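Local structure of DUF3501 family protein (Burkholderia pseudomallei K96243, 3FJV) at residues A[8-11]-A[12-16]; A[57-61]-A[62-66]; A[68-71]-A[72-76]. The protein is of unknown function, a DUF3501 family protein that forms a two-chain assembly and pairs a helical part with an antiparallel sheet. All coordinates share one frame; numbering follows the deposited sequence.

In the fold
The three contacts follow one another along the chain, none enclosing or crossing another, and each is local: a helix start, a helix end and the inside of a helix. Contact 1 closes the turn that starts helix 12-30. After the strands 34-37 and 41-45 the chain enters helix 48-62, whose last turn is closed by contact 2; a short loop then leads into helix 67-77, where contact 3 spans consecutive turns. Y15 of contact 1 reaches E57 of contact 2, and L12 packs on L59, I64 and F65. L9, ahead of the first helix, lies on I70 and L74 of contact 3, while M58, L59 and I64 lean on E73. Contacts 2 and 3 also touch the second subunit.

Contact 1: residues A[8-11]-A[12-16]; sequences SLLT and LEAYA
T11 and A14 meet through a side-chain hydrogen bond: A14 N donates to T11 OG1 at 3.1 Å, with an N-H...O angle of 160°. The hydroxyl reaches that amide because OG1 sits between the backbone N and the carbonyl carbon (chi1 56°), which turns it toward the first turn of the helix; it also lies 3.3 Å from A14 CB. The backbone carbonyl of the same residue starts the helical pattern, as Y15 N donates to T11 O at 2.8 Å in a nearly straight bond. T11 is thus the N-cap of helix 12-30, a place that suits threonine because its short hydroxyl can take up an amide of the first turn that lacks a partner within the helix. Just before the cap, L10 covers the turn with an apolar surface: its CB lies 4.0 Å from A14 CB and 4.2 Å from Y15 CB, and CD1 reaches the edge of the Y15 ring, near its plane. Farther out, with CG anti to the backbone N (chi1 -176°), the Y15 ring is carried away from the cap to stack with H56, whose NE2 is hydrogen-bonded to L10 N, while Y15 OH is hydrogen-bonded to E57 OE2.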
loop_
_atom_site.group_PDB
_atom_site.type_symbol
_atom_site.label_atom_id
_atom_site.label_comp_id
_atom_site.label_asym_id
_atom_site.label_seq_id
_atom_site.Cartn_x
_atom_site.Cartn_y
_atom_site.Cartn_z
ATOM N N SER A 8 -2.096 7.536 -27.625
ATOM C CA SER A 8 -3.028 6.433 -27.423
ATOM C C SER A 8 -4.143 6.777 -26.432
ATOM O O SER A 8 -5.090 6.006 -26.288
ATOM C CB SER A 8 -2.272 5.210 -26.890
ATOM O OG SER A 8 -1.080 5.016 -27.614
ATOM N N LEU A 9 -4.003 7.902 -25.728
ATOM C CA LEU A 9 -4.902 8.281 -24.658
ATOM C C LEU A 9 -5.874 9.371 -25.067
ATOM O O LEU A 9 -5.572 10.231 -25.873
ATOM C CB LEU A 9 -4.080 8.812 -23.488
ATOM C CG LEU A 9 -2.996 7.914 -22.919
ATOM C CD1 LEU A 9 -2.269 8.628 -21.760
ATOM C CD2 LEU A 9 -3.617 6.583 -22.457
ATOM N N LEU A 10 -7.063 9.314 -24.513
ATOM C CA LEU A 10 -8.013 10.388 -24.622
ATOM C C LEU A 10 -7.591 11.558 -23.739
ATOM O O LEU A 10 -6.865 11.413 -22.745
ATOM C CB LEU A 10 -9.405 9.883 -24.212
ATOM C CG LEU A 10 -9.975 8.743 -25.048
ATOM C CD1 LEU A 10 -11.339 8.382 -24.562
ATOM C CD2 LEU A 10 -10.007 9.087 -26.547
ATOM N N THR A 11 -8.035 12.743 -24.115
ATOM C CA THR A 11 -7.880 13.894 -23.259
ATOM C C THR A 11 -8.812 13.719 -22.073
ATOM O O THR A 11 -9.732 12.890 -22.102
ATOM C CB THR A 11 -8.307 15.146 -23.993
ATOM O OG1 THR A 11 -9.656 14.959 -24.440
ATOM C CG2 THR A 11 -7.383 15.448 -25.191
ATOM N N LEU A 12 -8.637 14.557 -21.053
ATOM C CA LEU A 12 -9.510 14.521 -19.869
ATOM C C LEU A 12 -10.966 14.731 -20.304
ATOM O O LEU A 12 -11.874 14.089 -19.821
ATOM C CB LEU A 12 -9.111 15.619 -18.853
ATOM C CG LEU A 12 -7.766 15.471 -18.118
ATOM C CD1 LEU A 12 -7.512 16.626 -17.113
ATOM C CD2 LEU A 12 -7.659 14.111 -17.387
ATOM N N GLU A 13 -11.171 15.686 -21.202
ATOM C CA GLU A 13 -12.492 16.006 -21.678
ATOM C C GLU A 13 -13.162 14.847 -22.409
ATOM O O GLU A 13 -14.352 14.574 -22.197
ATOM C CB GLU A 13 -12.397 17.234 -22.620
ATOM C CG GLU A 13 -13.660 17.522 -23.385
ATOM C CD GLU A 13 -13.554 18.720 -24.306
ATOM O OE1 GLU A 13 -12.494 19.386 -24.355
ATOM O OE2 GLU A 13 -14.564 18.972 -24.986
ATOM N N ALA A 14 -12.415 14.217 -23.316
ATOM C CA ALA A 14 -12.945 13.126 -24.107
ATOM C C ALA A 14 -13.187 11.908 -23.195
ATOM O O ALA A 14 -14.218 11.244 -23.327
ATOM C CB ALA A 14 -12.010 12.778 -25.273
ATOM N N TYR A 15 -12.277 11.619 -22.257
ATOM C CA TYR A 15 -12.535 10.476 -21.338
ATOM C C TYR A 15 -13.756 10.680 -20.451
ATOM O O TYR A 15 -14.557 9.758 -20.255
ATOM C CB TYR A 15 -11.297 10.097 -20.487
ATOM C CG TYR A 15 -11.548 8.886 -19.637
ATOM C CD1 TYR A 15 -11.635 7.620 -20.222
ATOM C CD2 TYR A 15 -11.711 8.976 -18.268
ATOM C CE1 TYR A 15 -11.883 6.508 -19.477
ATOM C CE2 TYR A 15 -11.969 7.844 -17.500
ATOM C CZ TYR A 15 -12.051 6.613 -18.121
ATOM O OH TYR A 15 -12.286 5.478 -17.375
ATOM N N ALA A 16 -13.923 11.893 -19.909
ATOM C CA ALA A 16 -15.022 12.142 -19.004
ATOM C C ALA A 16 -16.331 11.896 -19.709
ATOM O O ALA A 16 -17.244 11.400 -19.094
ATOM C CB ALA A 16 -14.986 13.627 -18.385
#

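Contact 2: residues A[57-61]-A[62-66]; sequences EMLHI and EKIFD
E62 folds back along the last turn of its helix toward M58. Its CB lies 3.3 Å from M58 O, the carbonyl that accepts a hydrogen bond from E62 N. The next atom, CG, stays close to that carbonyl, 3.4 Å from M58 O, and meets the selenium of M58 at 3.9 Å; M58 is a selenomethionine, and with CG anti to the backbone N and a bend at chi2, its SE comes beside E62 CG. A bend at chi2 of E62 (-62°) then turns the carboxylate aside, where OE2 comes 3.8 Å from I61 CG2. The other oxygen, OE1, is hydrogen-bonded to H40 NE2 of the second subunit; a side chain long enough to reach across the subunit interface suits this place. Beyond E62 the helix stops in a Schellman motif: I64 N donates to L59 O at 3.0 Å, in the carbonyl plane and on a lone pair, while K63 N makes a weak bond to H60 O. K63 is the C-prime residue, with a positive phi of 48°. Its NZ and H60 O are joined by a water, which donates to the carbonyl and accepts from K63 NZ. The apolar contact of the motif joins L59 and I64, which turns back so that its CB and CG2 both lie 3.7 Å from L59 CD2, the two side chains crossing at about a right angle.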
loop_
_atom_site.group_PDB
_atom_site.type_symbol
_atom_site.label_atom_id
_atom_site.label_comp_id
_atom_site.label_asym_id
_atom_site.label_seq_id
_atom_site.Cartn_x
_atom_site.Cartn_y
_atom_site.Cartn_z
ATOM N N GLU A 57 -8.176 6.536 -15.773
ATOM C CA GLU A 57 -8.721 6.719 -14.444
ATOM C C GLU A 57 -7.801 7.575 -13.548
ATOM O O GLU A 57 -8.242 8.547 -12.921
ATOM C CB GLU A 57 -9.029 5.349 -13.804
ATOM C CG GLU A 57 -10.384 4.712 -14.225
ATOM C CD GLU A 57 -11.557 5.565 -13.836
ATOM O OE1 GLU A 57 -11.737 5.788 -12.621
ATOM O OE2 GLU A 57 -12.267 6.064 -14.725
HETATM N N MSE A 58 -6.516 7.287 -13.587
HETATM C CA MSE A 58 -5.576 8.087 -12.838
HETATM C C MSE A 58 -5.566 9.551 -13.278
HETATM O O MSE A 58 -5.650 10.455 -12.443
HETATM C CB MSE A 58 -4.150 7.538 -12.965
HETATM C CG MSE A 58 -3.065 8.329 -12.116
HETATM SE SE MSE A 58 -3.074 8.022 -10.243
HETATM C CE MSE A 58 -1.738 6.586 -10.124
ATOM N N LEU A 59 -5.435 9.759 -14.584
ATOM C CA LEU A 59 -5.466 11.095 -15.153
ATOM C C LEU A 59 -6.755 11.833 -14.792
ATOM O O LEU A 59 -6.702 13.010 -14.401
ATOM C CB LEU A 59 -5.254 11.061 -16.664
ATOM C CG LEU A 59 -3.953 10.417 -17.172
ATOM C CD1 LEU A 59 -3.935 10.297 -18.712
ATOM C CD2 LEU A 59 -2.705 11.141 -16.640
ATOM N N HIS A 60 -7.888 11.141 -14.859
ATOM C CA HIS A 60 -9.191 11.749 -14.567
ATOM C C HIS A 60 -9.314 12.240 -13.097
ATOM O O HIS A 60 -9.663 13.419 -12.813
ATOM C CB HIS A 60 -10.323 10.779 -14.874
ATOM C CG HIS A 60 -11.697 11.318 -14.516
ATOM N ND1 HIS A 60 -12.416 12.127 -15.360
ATOM C CD2 HIS A 60 -12.449 11.190 -13.396
ATOM C CE1 HIS A 60 -13.558 12.472 -14.780
ATOM N NE2 HIS A 60 -13.606 11.909 -13.590
ATOM N N ILE A 61 -8.954 11.348 -12.178
ATOM C CA ILE A 61 -9.101 11.602 -10.762
ATOM C C ILE A 61 -8.112 12.681 -10.294
ATOM O O ILE A 61 -8.490 13.530 -9.500
ATOM C CB ILE A 61 -8.920 10.294 -9.929
ATOM C CG1 ILE A 61 -10.152 9.391 -10.132
ATOM C CG2 ILE A 61 -8.794 10.630 -8.460
ATOM C CD1 ILE A 61 -9.957 7.861 -9.680
ATOM N N GLU A 62 -6.872 12.608 -10.777
ATOM C CA GLU A 62 -5.802 13.536 -10.438
ATOM C C GLU A 62 -5.857 14.796 -11.313
ATOM O O GLU A 62 -5.154 15.720 -11.024
ATOM C CB GLU A 62 -4.418 12.863 -10.540
ATOM C CG GLU A 62 -4.244 11.658 -9.623
ATOM C CD GLU A 62 -4.375 12.024 -8.170
ATOM O OE1 GLU A 62 -3.625 12.909 -7.724
ATOM O OE2 GLU A 62 -5.232 11.451 -7.465
ATOM N N LYS A 63 -6.764 14.843 -12.296
ATOM C CA LYS A 63 -6.872 15.935 -13.280
ATOM C C LYS A 63 -5.538 16.320 -13.897
ATOM O O LYS A 63 -5.125 17.490 -13.819
ATOM C CB LYS A 63 -7.513 17.178 -12.650
ATOM C CG LYS A 63 -8.917 16.941 -12.048
ATOM C CD LYS A 63 -9.468 18.245 -11.458
ATOM C CE LYS A 63 -10.748 18.077 -10.678
ATOM N NZ LYS A 63 -11.728 17.431 -11.521
ATOM N N ILE A 64 -4.888 15.348 -14.518
ATOM C CA ILE A 64 -3.556 15.509 -15.109
ATOM C C ILE A 64 -3.640 15.661 -16.640
ATOM O O ILE A 64 -4.156 14.780 -17.326
ATOM C CB ILE A 64 -2.609 14.290 -14.751
ATOM C CG1 ILE A 64 -2.446 14.195 -13.237
ATOM C CG2 ILE A 64 -1.262 14.398 -15.540
ATOM C CD1 ILE A 64 -1.776 12.865 -12.800
ATOM N N PHE A 65 -3.158 16.806 -17.147
ATOM C CA PHE A 65 -3.198 17.112 -18.581
ATOM C C PHE A 65 -1.956 17.753 -19.197
ATOM O O PHE A 65 -1.985 18.175 -20.338
ATOM C CB PHE A 65 -4.412 18.025 -18.878
ATOM C CG PHE A 65 -4.424 19.304 -18.122
ATOM C CD1 PHE A 65 -5.034 19.382 -16.891
ATOM C CD2 PHE A 65 -3.860 20.454 -18.655
ATOM C CE1 PHE A 65 -5.074 20.593 -16.179
ATOM C CE2 PHE A 65 -3.907 21.664 -17.956
ATOM C CZ PHE A 65 -4.490 21.735 -16.719
ATOM N N ASP A 66 -0.893 17.877 -18.433
ATOM C CA ASP A 66 0.339 18.370 -18.930
ATOM C C ASP A 66 1.180 17.202 -19.421
ATOM O O ASP A 66 1.067 16.065 -18.950
ATOM C CB ASP A 66 1.082 19.118 -17.815
ATOM C CG ASP A 66 1.533 18.204 -16.711
ATOM O OD1 ASP A 66 0.666 17.652 -15.992
ATOM O OD2 ASP A 66 2.766 18.032 -16.546
HETATM O O HOH W 1 -11.545 14.561 -11.495
#

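Contact 3: residues A[68-71]-A[72-76]; sequences DGIQ and AELDA
Q71 and D75 face each other one turn apart on helix 67-77, an i to i+4 side-chain pair laid over the regular helical hydrogen bonds. Their backbones are joined by D75 N donating to Q71 O at 2.9 Å. The glutamine has the length to reach across a turn: with CG opposite the backbone N (chi1 -167°) and a bend at chi2, its amide folds along the helix toward the aspartate. On the way the amide lies beside a leucine methyl, with OE1 3.9 Å from L74 CD1; OE1 also takes a weak hydrogen bond from R6. L74 N donates nearly straight to I70 O, and L74 CD1 meets I70 CG2 at 4.3 Å, adding to the apolar strip that L9 covers.

A72, on another side of the turn, suits its place because its single methyl stays close to the backbone, 3.4 Å from D68 O, while R107 of the second subunit packs on it. Beside it E73 CG, anti to the carbonyl carbon, lies 3.5 Å from G69 O, and a bend at chi2 turns the carboxylate onward; a water donates both to that carbonyl and to E73 OE2, which is also salt-bridged to R107 of the second subunit. In the Q71-D75 bond, NE2 donates at 2.9 Å to D75 OD1, which lies in the amide plane, yet NE2 stands above the carboxylate plane, the two planes being 47° apart.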
loop_
_atom_site.group_PDB
_atom_site.type_symbol
_atom_site.label_atom_id
_atom_site.label_comp_id
_atom_site.label_asym_id
_atom_site.label_seq_id
_atom_site.Cartn_x
_atom_site.Cartn_y
_atom_site.Cartn_z
ATOM N N ASP A 68 4.425 16.211 -19.310
ATOM C CA ASP A 68 5.322 15.464 -18.436
ATOM C C ASP A 68 4.517 14.604 -17.458
ATOM O O ASP A 68 4.901 13.477 -17.181
ATOM C CB ASP A 68 6.267 16.377 -17.673
ATOM C CG ASP A 68 7.347 16.998 -18.543
ATOM O OD1 ASP A 68 7.548 16.583 -19.703
ATOM O OD2 ASP A 68 7.995 17.939 -18.041
ATOM N N GLY A 69 3.396 15.128 -16.966
ATOM C CA GLY A 69 2.533 14.404 -16.031
ATOM C C GLY A 69 1.813 13.225 -16.657
ATOM O O GLY A 69 1.678 12.163 -16.031
ATOM N N ILE A 70 1.305 13.416 -17.866
ATOM C CA ILE A 70 0.758 12.283 -18.628
ATOM C C ILE A 70 1.847 11.223 -18.826
ATOM O O ILE A 70 1.638 10.053 -18.564
ATOM C CB ILE A 70 0.163 12.711 -19.997
ATOM C CG1 ILE A 70 -1.046 13.644 -19.769
ATOM C CG2 ILE A 70 -0.205 11.464 -20.798
ATOM C CD1 ILE A 70 -1.390 14.583 -20.916
ATOM N N GLN A 71 3.030 11.637 -19.274
ATOM C CA GLN A 71 4.104 10.672 -19.547
ATOM C C GLN A 71 4.489 9.899 -18.303
ATOM O O GLN A 71 4.760 8.698 -18.385
ATOM C CB GLN A 71 5.364 11.342 -20.135
ATOM C CG GLN A 71 6.393 10.341 -20.723
ATOM C CD GLN A 71 5.771 9.439 -21.782
ATOM O OE1 GLN A 71 5.183 9.937 -22.729
ATOM N NE2 GLN A 71 5.921 8.108 -21.633
ATOM N N ALA A 72 4.479 10.572 -17.156
ATOM C CA ALA A 72 4.847 9.952 -15.891
ATOM C C ALA A 72 3.846 8.840 -15.515
ATOM O O ALA A 72 4.241 7.840 -14.930
ATOM C CB ALA A 72 4.954 11.014 -14.777
ATOM N N GLU A 73 2.559 9.011 -15.840
ATOM C CA GLU A 73 1.625 7.919 -15.576
ATOM C C GLU A 73 1.812 6.773 -16.550
ATOM O O GLU A 73 1.761 5.621 -16.149
ATOM C CB GLU A 73 0.166 8.382 -15.603
ATOM C CG GLU A 73 -0.194 9.514 -14.647
ATOM C CD GLU A 73 0.205 9.229 -13.201
ATOM O OE1 GLU A 73 0.355 8.038 -12.796
ATOM O OE2 GLU A 73 0.373 10.218 -12.463
ATOM N N LEU A 74 2.028 7.062 -17.840
ATOM C CA LEU A 74 2.365 5.993 -18.810
ATOM C C LEU A 74 3.560 5.161 -18.318
ATOM O O LEU A 74 3.577 3.897 -18.360
ATOM C CB LEU A 74 2.669 6.629 -20.182
ATOM C CG LEU A 74 1.473 6.967 -21.096
ATOM C CD1 LEU A 74 1.911 7.933 -22.187
ATOM C CD2 LEU A 74 0.827 5.711 -21.739
ATOM N N ASP A 75 4.583 5.854 -17.819
ATOM C CA ASP A 75 5.813 5.169 -17.427
ATOM C C ASP A 75 5.578 4.416 -16.134
ATOM O O ASP A 75 6.120 3.349 -15.937
ATOM C CB ASP A 75 6.949 6.158 -17.207
ATOM C CG ASP A 75 7.419 6.839 -18.480
ATOM O OD1 ASP A 75 7.064 6.399 -19.571
ATOM O OD2 ASP A 75 8.165 7.841 -18.382
ATOM N N ALA A 76 4.716 4.937 -15.247
ATOM C CA ALA A 76 4.425 4.243 -13.997
ATOM C C ALA A 76 3.696 2.903 -14.207
ATOM O O ALA A 76 3.881 1.933 -13.410
ATOM C CB ALA A 76 3.605 5.119 -13.058
HETATM O O HOH W 2 1.660 12.379 -13.297
#